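Local structure of alpha-galactosidase (Umbelopsis vinacea, 3A5V) at residues T275-T278 and N279-E283; Y254-H257 and Y258-A262; S38-K41 and D42-Y45; C215-M218 and N219-K223. The protein hydrolyses terminal alpha-galactosyl residues as a tetrameric fungal glycoside hydrolase of family 27, with a beta/alpha barrel followed by a beta-sandwich domain. One frame throughout, in Å; residues are numbered along the deposited sequence.

Interaction 1 (T275-T278 and N279-E283); sequences TNIT and NTTKE. With NAG (2-acetamido-2-deoxy-beta-D-glucopyranose), chain C.
Both oxygens of Thr278 accept backbone N-H groups of the helix that follows, and two residues earlier Asn276 carries a glycan. Thr278 is the N-cap of helix 279-285, which comes after barrel strand 268-270. Its OG1 sits between the backbone N and the carbonyl carbon (chi1 63°). This turns the hydroxyl over the first turn, where OG1 accepts from Thr281 N at 3.2 Å. Thr281 OG1 adds a weak bond to Thr278 OG1 at 3.4 Å. The carbonyl of Thr278 takes the first full-turn bond, from Lys282 N at 2.9 Å, with the donor in the carbonyl plane.

Ile277 packs beside this cap. Its CG2 branch lies 3.7 Å from Thr281 CG2 and 3.6 Å from Lys282 CG, and the Ile277 side chain crosses both at about a right angle. Lys282 is extended beyond CG and runs back along the loop, so that its CE comes 3.6 Å from Ile277 O. Its side chain also borders a bound polyether, probably from the crystallisation liquor. On the other side of Ile277 in sequence, the glycan is anchored by a covalent bond of 1.4 Å between Asn276 ND2 and NAG C1.

Interaction 2 (Y254-H257 and Y258-A262); sequences YRVH and YTIWA
Arg255 O is gripped twice by Thr259. Thr259 OG1 donates to Arg255 O at 2.6 Å, and Thr259 N donates to the same oxygen at 2.9 Å. The two donors come from opposite faces of the carbonyl plane, with the hydroxyl 36° out of it. Thr259 OG1 stands beside its own backbone N (chi1 -61°), which brings the hydroxyl back over the preceding turn. The same OG1 is also hydrogen-bonded to Trp364 NE1.

Residues 254-262 lie on helix 251-263 of the beta/alpha barrel. Val256 and Thr259 meet Val385 of the C-terminal beta sandwich, while Trp261 leans on Ile220 and Ile221 of helix 217-227. The helix is therefore packed between a neighbouring barrel helix and the second domain.

His257 and Trp261, one turn apart, form an edge-to-face (T-shaped) pair. The imidazole turns its ND1-CE1 edge to the indole. His257 ND1 lies 3.3 Å above the Trp261 ring plane, over its centre, and the ring planes meet at 80°. His257 CE1 is 3.4 Å from Trp261 CE2. Both rings are also held by partners outside the helix: His257 NE2 bonds to Glu243 N, and Trp261 NE1 to Asp240 O. Along the helix Ile260 N bonds to Val256 O at 3.0 Å, and Ile260 CG1 rests 3.4 Å from that oxygen.

Interaction 3 (S38-K41 and D42-Y45); sequences SGLK and DLGY
Leu40 and Tyr45 make the main side-chain contact. Leu40 CD2 sits above the ring plane, off its CD1-CE1 side, 3.8 Å from Tyr45 CE1. Leu40 O instead lies in the ring plane, at the edge, 3.4 Å from Tyr45 CD1. That oxygen also accepts from Tyr45 N at 3.1 Å. With chi1 at -55° the ring folds back toward Leu40, CG opposite the carbonyl carbon. Leu43 turns to Gly39 instead, with its CG 3.4 Å from Gly39 O.

The next shell is the backbone. Gly44, with positive phi, ends the short, weakly bonded helix 40-43 in a Schellman motif. Gly44 N donates to Lys41 O at 3.0 Å, from well above the carbonyl plane. At the start of the turn, Gly39 O accepts from Leu43 N at 3.1 Å. This turn links helix 25-38 of the barrel to strand 47-49.

Farther out, Leu40 and Tyr45 both lean on Leu270 of strand 268-270, and Leu43 on Ile291. Tyr45 OH is hydrogen-bonded to Ile285 O and to Tyr258 OH. A phenylalanine here, in place of Tyr45, would probably leave Ile285 O and the Tyr258 hydroxyl without this partner. Lys41, bent at chi3 (70°), bonds through NZ to Leu86 O.

Interaction 4 (C215-M218 and N219-K223); sequences CSVM and NIINK
Val217 and Ile221 lie side by side on the packed face of helix 217-227 and point the same way. This is one of the helices of the beta/alpha barrel, and Ser216 is its N-cap. Val217 CG1 is 3.9 Å from Ile221 CD1. Ile221 CG1 lies closer still to the backbone, 3.3 Å from Val217 O. Met218 bends at chi2 and chi3, and its SD reaches the same methyl, Ile221 CD1, at 4.0 Å. Trp261 of helix 251-263 packs on Val217, Ile220 and Ile221, so this face is buried.

The cap is firm as well. A chi1 of 75° tucks Ser216 OG in among the backbone atoms, where it accepts from Asn219 N at 3.1 Å. Ser216 O then takes Ile220 N in the first full turn.

Asn219 and Asn222 are more open, both being partly exposed, and their contacts are largely polar. Asn222 OD1 is hydrogen-bonded to Arg304 NH1 on strand 303-308. Lys223 is buried, and its ammonium is met by two oxygens. Lys223 NZ donates to Asn219 OD1 at 2.7 Å, in the carbonyl plane and on a lone pair, and it also bonds to Cys203 O. Asn219 ND2 bonds to Cys203 O too. An alanine at Asn219 is likely to leave the Lys223 ammonium with one acceptor fewer and Cys203 O without the Asn219 donor. Asn219 CG lies anti to its backbone N (chi1 175°), which swings the amide toward Cys215. There Asn219 OD1 rests 3.5 Å from Cys215 CB, beside the disulfide to Cys201.

How the interactions relate
Interaction 2 is the middle member of the set. Its centre is 12 Å from that of interaction 4, and the two barrel helices pack directly: Trp261 CH2 lies 3.8 Å from Ile220 CG2. Toward interaction 3 the link is polar, with Tyr258 OH 2.7 Å from Tyr45 OH in a probable hydrogen bond. Interaction 1 joins interaction 3 through Ile277 CD1 and Leu40 CD1, 3.7 Å apart. It meets interaction 2 in a long, weak ion pair between Glu283 and Arg255. Interactions 3 and 4 do not touch and lie on opposite sides of the chain's centre. A bound polyether, probably from the crystallisation liquor, borders interaction 1 at Asn279, Lys282 and Glu283.

Interaction 1 (T275-T278 and N279-E283)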
loop_
_atom_site.group_PDB
_atom_site.type_symbol
_atom_site.label_atom_id
_atom_site.label_comp_id
_atom_site.label_asym_id
_atom_site.label_seq_id
_atom_site.Cartn_x
_atom_site.Cartn_y
_atom_site.Cartn_z
ATOM N N THR A 275 -28.876 -1.316 33.408
ATOM C CA THR A 275 -29.606 -1.071 34.666
ATOM C C THR A 275 -30.971 -0.403 34.457
ATOM O O THR A 275 -31.795 -0.354 35.373
ATOM C CB THR A 275 -28.770 -0.253 35.694
ATOM O OG1 THR A 275 -28.490 1.049 35.167
ATOM C CG2 THR A 275 -27.461 -0.988 36.043
ATOM N N ASN A 276 -31.198 0.126 33.259
ATOM C CA ASN A 276 -32.485 0.710 32.904
ATOM C C ASN A 276 -32.684 0.446 31.416
ATOM O O ASN A 276 -32.239 1.216 30.580
ATOM C CB ASN A 276 -32.518 2.208 33.241
ATOM C CG ASN A 276 -33.898 2.831 33.047
ATOM O OD1 ASN A 276 -34.776 2.257 32.402
ATOM N ND2 ASN A 276 -34.090 4.010 33.626
ATOM N N ILE A 277 -33.317 -0.682 31.112
ATOM C CA ILE A 277 -33.477 -1.146 29.741
ATOM C C ILE A 277 -34.906 -0.829 29.310
ATOM O O ILE A 277 -35.850 -1.411 29.846
ATOM C CB ILE A 277 -33.209 -2.678 29.616
ATOM C CG1 ILE A 277 -31.879 -3.077 30.293
ATOM C CG2 ILE A 277 -33.232 -3.119 28.141
ATOM C CD1 ILE A 277 -31.619 -4.604 30.332
ATOM N N THR A 278 -35.064 0.093 28.357
ATOM C CA THR A 278 -36.397 0.462 27.858
ATOM C C THR A 278 -36.996 -0.678 27.025
ATOM O O THR A 278 -36.275 -1.556 26.532
ATOM C CB THR A 278 -36.366 1.709 26.940
ATOM O OG1 THR A 278 -35.573 1.409 25.780
ATOM C CG2 THR A 278 -35.790 2.936 27.674
ATOM N N ASN A 279 -38.315 -0.640 26.851
ATOM C CA ASN A 279 -39.015 -1.599 25.990
ATOM C C ASN A 279 -38.476 -1.577 24.563
ATOM O O ASN A 279 -38.364 -2.624 23.923
ATOM C CB ASN A 279 -40.526 -1.329 25.996
ATOM C CG ASN A 279 -41.191 -1.788 27.286
ATOM O OD1 ASN A 279 -40.587 -2.494 28.099
ATOM N ND2 ASN A 279 -42.443 -1.405 27.468
ATOM N N THR A 280 -38.122 -0.387 24.081
ATOM C CA THR A 280 -37.557 -0.258 22.740
ATOM C C THR A 280 -36.222 -1.019 22.610
ATOM O O THR A 280 -35.967 -1.676 21.591
ATOM C CB THR A 280 -37.343 1.242 22.434
ATOM O OG1 THR A 280 -38.516 1.970 22.830
ATOM C CG2 THR A 280 -37.071 1.488 20.954
ATOM N N THR A 281 -35.388 -0.933 23.639
ATOM C CA THR A 281 -34.123 -1.664 23.656
ATOM C C THR A 281 -34.366 -3.183 23.769
ATOM O O THR A 281 -33.730 -3.973 23.059
ATOM C CB THR A 281 -33.176 -1.125 24.757
ATOM O OG1 THR A 281 -32.751 0.205 24.380
ATOM C CG2 THR A 281 -31.938 -2.023 24.904
ATOM N N LYS A 282 -35.303 -3.584 24.630
ATOM C CA LYS A 282 -35.572 -5.021 24.829
ATOM C C LYS A 282 -36.026 -5.666 23.518
ATOM O O LYS A 282 -35.639 -6.777 23.203
ATOM C CB LYS A 282 -36.654 -5.237 25.895
ATOM C CG LYS A 282 -36.254 -4.873 27.323
ATOM C CD LYS A 282 -37.442 -5.107 28.300
ATOM C CE LYS A 282 -37.026 -4.792 29.739
ATOM N NZ LYS A 282 -38.189 -4.819 30.707
ATOM N N GLU A 283 -36.864 -4.955 22.763
ATOM C CA GLU A 283 -37.351 -5.455 21.468
ATOM C C GLU A 283 -36.191 -5.841 20.541
ATOM O O GLU A 283 -36.266 -6.850 19.820
ATOM C CB GLU A 283 -38.251 -4.404 20.807
ATOM C CG GLU A 283 -38.895 -4.868 19.507
ATOM C CD GLU A 283 -39.816 -3.825 18.873
ATOM O OE1 GLU A 283 -40.296 -2.904 19.590
ATOM O OE2 GLU A 283 -40.042 -3.932 17.645
HETATM C C1 NAG C . -35.433 4.473 33.390
HETATM C C2 NAG C . -35.670 5.366 34.617
HETATM C C3 NAG C . -36.845 6.336 34.464
HETATM C C4 NAG C . -37.047 6.884 33.042
HETATM C C5 NAG C . -36.802 5.784 31.986
HETATM C C6 NAG C . -36.898 6.253 30.533
HETATM C C7 NAG C . -35.421 4.799 36.968
HETATM C C8 NAG C . -35.907 3.938 38.091
HETATM N N2 NAG C . -35.950 4.551 35.779
HETATM O O3 NAG C . -36.665 7.388 35.401
HETATM O O4 NAG C . -38.361 7.418 32.954
HETATM O O5 NAG C . -35.522 5.207 32.183
HETATM O O6 NAG C . -35.784 7.055 30.192
HETATM O O7 NAG C . -34.580 5.672 37.169
#

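Interaction 2 (Y254-H257 and Y258-A262)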
loop_
_atom_site.group_PDB
_atom_site.type_symbol
_atom_site.label_atom_id
_atom_site.label_comp_id
_atom_site.label_asym_id
_atom_site.label_seq_id
_atom_site.Cartn_x
_atom_site.Cartn_y
_atom_site.Cartn_z
ATOM N N TYR A 254 -30.943 0.987 14.866
ATOM C CA TYR A 254 -30.466 -0.042 15.808
ATOM C C TYR A 254 -30.839 -1.450 15.363
ATOM O O TYR A 254 -30.060 -2.398 15.562
ATOM C CB TYR A 254 -30.995 0.182 17.234
ATOM C CG TYR A 254 -30.304 1.323 17.952
ATOM C CD1 TYR A 254 -28.912 1.505 17.843
ATOM C CD2 TYR A 254 -31.040 2.227 18.736
ATOM C CE1 TYR A 254 -28.268 2.569 18.495
ATOM C CE2 TYR A 254 -30.406 3.300 19.399
ATOM C CZ TYR A 254 -29.027 3.460 19.271
ATOM O OH TYR A 254 -28.414 4.524 19.912
ATOM N N ARG A 255 -32.033 -1.601 14.785
ATOM C CA ARG A 255 -32.425 -2.917 14.298
ATOM C C ARG A 255 -31.471 -3.383 13.192
ATOM O O ARG A 255 -31.082 -4.553 13.140
ATOM C CB ARG A 255 -33.881 -2.921 13.805
ATOM C CG ARG A 255 -34.399 -4.333 13.504
ATOM C CD ARG A 255 -35.717 -4.292 12.730
ATOM N NE ARG A 255 -36.729 -3.447 13.371
ATOM C CZ ARG A 255 -37.426 -3.781 14.455
ATOM N NH1 ARG A 255 -37.214 -4.949 15.074
ATOM N NH2 ARG A 255 -38.341 -2.933 14.931
ATOM N N VAL A 256 -31.091 -2.459 12.307
ATOM C CA VAL A 256 -30.152 -2.785 11.236
ATOM C C VAL A 256 -28.797 -3.206 11.793
ATOM O O VAL A 256 -28.239 -4.236 11.419
ATOM C CB VAL A 256 -29.995 -1.588 10.250
ATOM C CG1 VAL A 256 -28.920 -1.899 9.151
ATOM C CG2 VAL A 256 -31.293 -1.325 9.620
ATOM N N HIS A 257 -28.289 -2.380 12.692
ATOM C CA HIS A 257 -27.030 -2.578 13.394
ATOM C C HIS A 257 -27.012 -3.964 14.058
ATOM O O HIS A 257 -26.143 -4.790 13.755
ATOM C CB HIS A 257 -26.910 -1.390 14.374
ATOM C CG HIS A 257 -25.817 -1.487 15.401
ATOM N ND1 HIS A 257 -24.539 -1.919 15.118
ATOM C CD2 HIS A 257 -25.805 -1.100 16.702
ATOM C CE1 HIS A 257 -23.798 -1.831 16.211
ATOM N NE2 HIS A 257 -24.541 -1.328 17.183
ATOM N N TYR A 258 -28.022 -4.251 14.880
ATOM C CA TYR A 258 -28.079 -5.544 15.572
ATOM C C TYR A 258 -28.188 -6.727 14.590
ATOM O O TYR A 258 -27.513 -7.750 14.746
ATOM C CB TYR A 258 -29.252 -5.552 16.572
ATOM C CG TYR A 258 -29.219 -6.720 17.533
ATOM C CD1 TYR A 258 -29.750 -7.958 17.162
ATOM C CD2 TYR A 258 -28.640 -6.594 18.798
ATOM C CE1 TYR A 258 -29.710 -9.052 18.010
ATOM C CE2 TYR A 258 -28.605 -7.696 19.683
ATOM C CZ TYR A 258 -29.145 -8.922 19.268
ATOM O OH TYR A 258 -29.142 -10.022 20.109
ATOM N N THR A 259 -29.066 -6.591 13.603
ATOM C CA THR A 259 -29.298 -7.652 12.601
ATOM C C THR A 259 -28.015 -8.065 11.875
ATOM O O THR A 259 -27.726 -9.262 11.732
ATOM C CB THR A 259 -30.332 -7.183 11.543
ATOM O OG1 THR A 259 -31.594 -6.897 12.186
ATOM C CG2 THR A 259 -30.514 -8.244 10.425
ATOM N N ILE A 260 -27.270 -7.076 11.381
ATOM C CA ILE A 260 -26.074 -7.357 10.604
ATOM C C ILE A 260 -24.966 -7.928 11.494
ATOM O O ILE A 260 -24.320 -8.885 11.108
ATOM C CB ILE A 260 -25.583 -6.113 9.778
ATOM C CG1 ILE A 260 -26.664 -5.658 8.765
ATOM C CG2 ILE A 260 -24.260 -6.407 9.045
ATOM C CD1 ILE A 260 -27.038 -6.719 7.687
ATOM N N TRP A 261 -24.759 -7.349 12.679
ATOM C CA TRP A 261 -23.805 -7.919 13.651
ATOM C C TRP A 261 -24.179 -9.386 13.958
ATOM O O TRP A 261 -23.320 -10.276 13.973
ATOM C CB TRP A 261 -23.844 -7.112 14.949
ATOM C CG TRP A 261 -22.870 -5.915 15.047
ATOM C CD1 TRP A 261 -22.007 -5.682 16.082
ATOM C CD2 TRP A 261 -22.683 -4.817 14.120
ATOM N NE1 TRP A 261 -21.303 -4.529 15.870
ATOM C CE2 TRP A 261 -21.691 -3.971 14.679
ATOM C CE3 TRP A 261 -23.244 -4.472 12.872
ATOM C CZ2 TRP A 261 -21.234 -2.796 14.035
ATOM C CZ3 TRP A 261 -22.789 -3.295 12.224
ATOM C CH2 TRP A 261 -21.790 -2.474 12.815
ATOM N N ALA A 262 -25.463 -9.638 14.196
ATOM C CA ALA A 262 -25.903 -11.008 14.496
ATOM C C ALA A 262 -25.653 -11.950 13.299
ATOM O O ALA A 262 -25.072 -13.022 13.443
ATOM C CB ALA A 262 -27.399 -11.012 14.891
#

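Interaction 3 (S38-K41 and D42-Y45)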
loop_
_atom_site.group_PDB
_atom_site.type_symbol
_atom_site.label_atom_id
_atom_site.label_comp_id
_atom_site.label_asym_id
_atom_site.label_seq_id
_atom_site.Cartn_x
_atom_site.Cartn_y
_atom_site.Cartn_z
ATOM N N SER A 38 -32.639 -9.179 34.474
ATOM C CA SER A 38 -33.404 -8.747 33.299
ATOM C C SER A 38 -33.693 -9.883 32.329
ATOM O O SER A 38 -34.523 -9.725 31.438
ATOM C CB SER A 38 -32.638 -7.661 32.537
ATOM O OG SER A 38 -31.423 -8.196 32.029
ATOM N N GLY A 39 -32.979 -10.997 32.459
ATOM C CA GLY A 39 -33.114 -12.101 31.504
ATOM C C GLY A 39 -32.001 -12.174 30.458
ATOM O O GLY A 39 -31.928 -13.146 29.698
ATOM N N LEU A 40 -31.141 -11.159 30.411
ATOM C CA LEU A 40 -30.043 -11.126 29.436
ATOM C C LEU A 40 -29.100 -12.312 29.593
ATOM O O LEU A 40 -28.686 -12.906 28.602
ATOM C CB LEU A 40 -29.264 -9.796 29.521
ATOM C CG LEU A 40 -30.009 -8.544 29.010
ATOM C CD1 LEU A 40 -29.234 -7.275 29.303
ATOM C CD2 LEU A 40 -30.332 -8.618 27.502
ATOM N N LYS A 41 -28.770 -12.662 30.841
ATOM C CA LYS A 41 -27.944 -13.831 31.081
ATOM C C LYS A 41 -28.491 -15.093 30.402
ATOM O O LYS A 41 -27.759 -15.794 29.681
ATOM C CB LYS A 41 -27.756 -14.088 32.590
ATOM C CG LYS A 41 -27.026 -15.414 32.847
ATOM C CD LYS A 41 -26.866 -15.692 34.352
ATOM C CE LYS A 41 -28.187 -16.025 34.996
ATOM N NZ LYS A 41 -27.916 -16.684 36.324
ATOM N N ASP A 42 -29.766 -15.391 30.638
ATOM C CA ASP A 42 -30.351 -16.611 30.105
ATOM C C ASP A 42 -30.557 -16.559 28.587
ATOM O O ASP A 42 -30.684 -17.601 27.951
ATOM C CB ASP A 42 -31.656 -16.945 30.823
ATOM C CG ASP A 42 -31.434 -17.304 32.301
ATOM O OD1 ASP A 42 -30.432 -17.967 32.633
ATOM O OD2 ASP A 42 -32.267 -16.900 33.119
ATOM N N LEU A 43 -30.588 -15.353 28.015
ATOM C CA LEU A 43 -30.599 -15.207 26.549
ATOM C C LEU A 43 -29.247 -15.551 25.909
ATOM O O LEU A 43 -29.175 -15.835 24.711
ATOM C CB LEU A 43 -31.054 -13.804 26.150
ATOM C CG LEU A 43 -32.540 -13.514 26.401
ATOM C CD1 LEU A 43 -32.794 -12.013 26.449
ATOM C CD2 LEU A 43 -33.439 -14.167 25.362
ATOM N N GLY A 44 -28.181 -15.531 26.710
ATOM C CA GLY A 44 -26.840 -15.867 26.223
ATOM C C GLY A 44 -25.764 -14.851 26.548
ATOM O O GLY A 44 -24.588 -15.153 26.388
ATOM N N TYR A 45 -26.150 -13.648 26.999
ATOM C CA TYR A 45 -25.165 -12.598 27.297
ATOM C C TYR A 45 -24.554 -12.862 28.674
ATOM O O TYR A 45 -25.057 -12.370 29.698
ATOM C CB TYR A 45 -25.794 -11.201 27.302
ATOM C CG TYR A 45 -26.554 -10.776 26.051
ATOM C CD1 TYR A 45 -27.919 -11.044 25.919
ATOM C CD2 TYR A 45 -25.921 -10.038 25.045
ATOM C CE1 TYR A 45 -28.645 -10.610 24.793
ATOM C CE2 TYR A 45 -26.634 -9.602 23.895
ATOM C CZ TYR A 45 -27.984 -9.882 23.785
ATOM O OH TYR A 45 -28.690 -9.451 22.678
#

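Interaction 4 (C215-M218 and N219-K223)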
loop_
_atom_site.group_PDB
_atom_site.type_symbol
_atom_site.label_atom_id
_atom_site.label_comp_id
_atom_site.label_asym_id
_atom_site.label_seq_id
_atom_site.Cartn_x
_atom_site.Cartn_y
_atom_site.Cartn_z
ATOM N N CYS A 215 -16.251 5.302 13.543
ATOM C CA CYS A 215 -16.706 4.613 12.327
ATOM C C CYS A 215 -18.201 4.319 12.441
ATOM O O CYS A 215 -18.628 3.650 13.371
ATOM C CB CYS A 215 -15.939 3.294 12.113
ATOM S SG CYS A 215 -14.136 3.492 11.973
ATOM N N SER A 216 -18.986 4.797 11.471
ATOM C CA SER A 216 -20.424 4.580 11.476
ATOM C C SER A 216 -20.782 3.094 11.290
ATOM O O SER A 216 -19.949 2.268 10.860
ATOM C CB SER A 216 -21.095 5.437 10.388
ATOM O OG SER A 216 -20.864 4.874 9.103
ATOM N N VAL A 217 -22.021 2.751 11.637
ATOM C CA VAL A 217 -22.545 1.402 11.375
ATOM C C VAL A 217 -22.305 0.981 9.905
ATOM O O VAL A 217 -21.739 -0.095 9.645
ATOM C CB VAL A 217 -24.056 1.322 11.771
ATOM C CG1 VAL A 217 -24.708 -0.002 11.319
ATOM C CG2 VAL A 217 -24.187 1.501 13.289
ATOM N N MET A 218 -22.695 1.846 8.961
ATOM C CA MET A 218 -22.560 1.548 7.532
ATOM C C MET A 218 -21.087 1.420 7.091
ATOM O O MET A 218 -20.737 0.551 6.276
ATOM C CB MET A 218 -23.305 2.590 6.670
ATOM C CG MET A 218 -24.851 2.477 6.737
ATOM S SD MET A 218 -25.472 0.828 6.280
ATOM C CE MET A 218 -24.801 0.638 4.626
ATOM N N ASN A 219 -20.228 2.267 7.650
ATOM C CA ASN A 219 -18.781 2.161 7.398
ATOM C C ASN A 219 -18.270 0.765 7.778
ATOM O O ASN A 219 -17.564 0.102 7.003
ATOM C CB ASN A 219 -18.017 3.276 8.161
ATOM C CG ASN A 219 -16.499 3.144 8.042
ATOM O OD1 ASN A 219 -15.875 2.306 8.721
ATOM N ND2 ASN A 219 -15.888 3.982 7.190
ATOM N N ILE A 220 -18.629 0.317 8.982
ATOM C CA ILE A 220 -18.192 -0.992 9.446
ATOM C C ILE A 220 -18.777 -2.132 8.606
ATOM O O ILE A 220 -18.054 -3.067 8.272
ATOM C CB ILE A 220 -18.470 -1.182 10.966
ATOM C CG1 ILE A 220 -17.500 -0.298 11.756
ATOM C CG2 ILE A 220 -18.309 -2.661 11.399
ATOM C CD1 ILE A 220 -17.953 -0.066 13.186
ATOM N N ILE A 221 -20.062 -2.043 8.244
ATOM C CA ILE A 221 -20.666 -3.091 7.403
ATOM C C ILE A 221 -19.885 -3.265 6.080
ATOM O O ILE A 221 -19.641 -4.391 5.648
ATOM C CB ILE A 221 -22.170 -2.828 7.100
ATOM C CG1 ILE A 221 -22.994 -2.935 8.398
ATOM C CG2 ILE A 221 -22.687 -3.827 6.021
ATOM C CD1 ILE A 221 -24.408 -2.435 8.288
ATOM N N ASN A 222 -19.505 -2.150 5.443
ATOM C CA ASN A 222 -18.813 -2.232 4.154
ATOM C C ASN A 222 -17.425 -2.861 4.274
ATOM O O ASN A 222 -16.920 -3.473 3.327
ATOM C CB ASN A 222 -18.796 -0.856 3.452
ATOM C CG ASN A 222 -20.200 -0.403 3.018
ATOM O OD1 ASN A 222 -21.037 -1.223 2.621
ATOM N ND2 ASN A 222 -20.468 0.910 3.107
ATOM N N LYS A 223 -16.822 -2.757 5.452
ATOM C CA LYS A 223 -15.556 -3.470 5.747
ATOM C C LYS A 223 -15.766 -4.946 6.053
ATOM O O LYS A 223 -15.019 -5.809 5.578
ATOM C CB LYS A 223 -14.813 -2.803 6.924
ATOM C CG LYS A 223 -14.308 -1.398 6.581
ATOM C CD LYS A 223 -13.941 -0.583 7.832
ATOM C CE LYS A 223 -13.305 0.746 7.397
ATOM N NZ LYS A 223 -13.227 1.752 8.526
#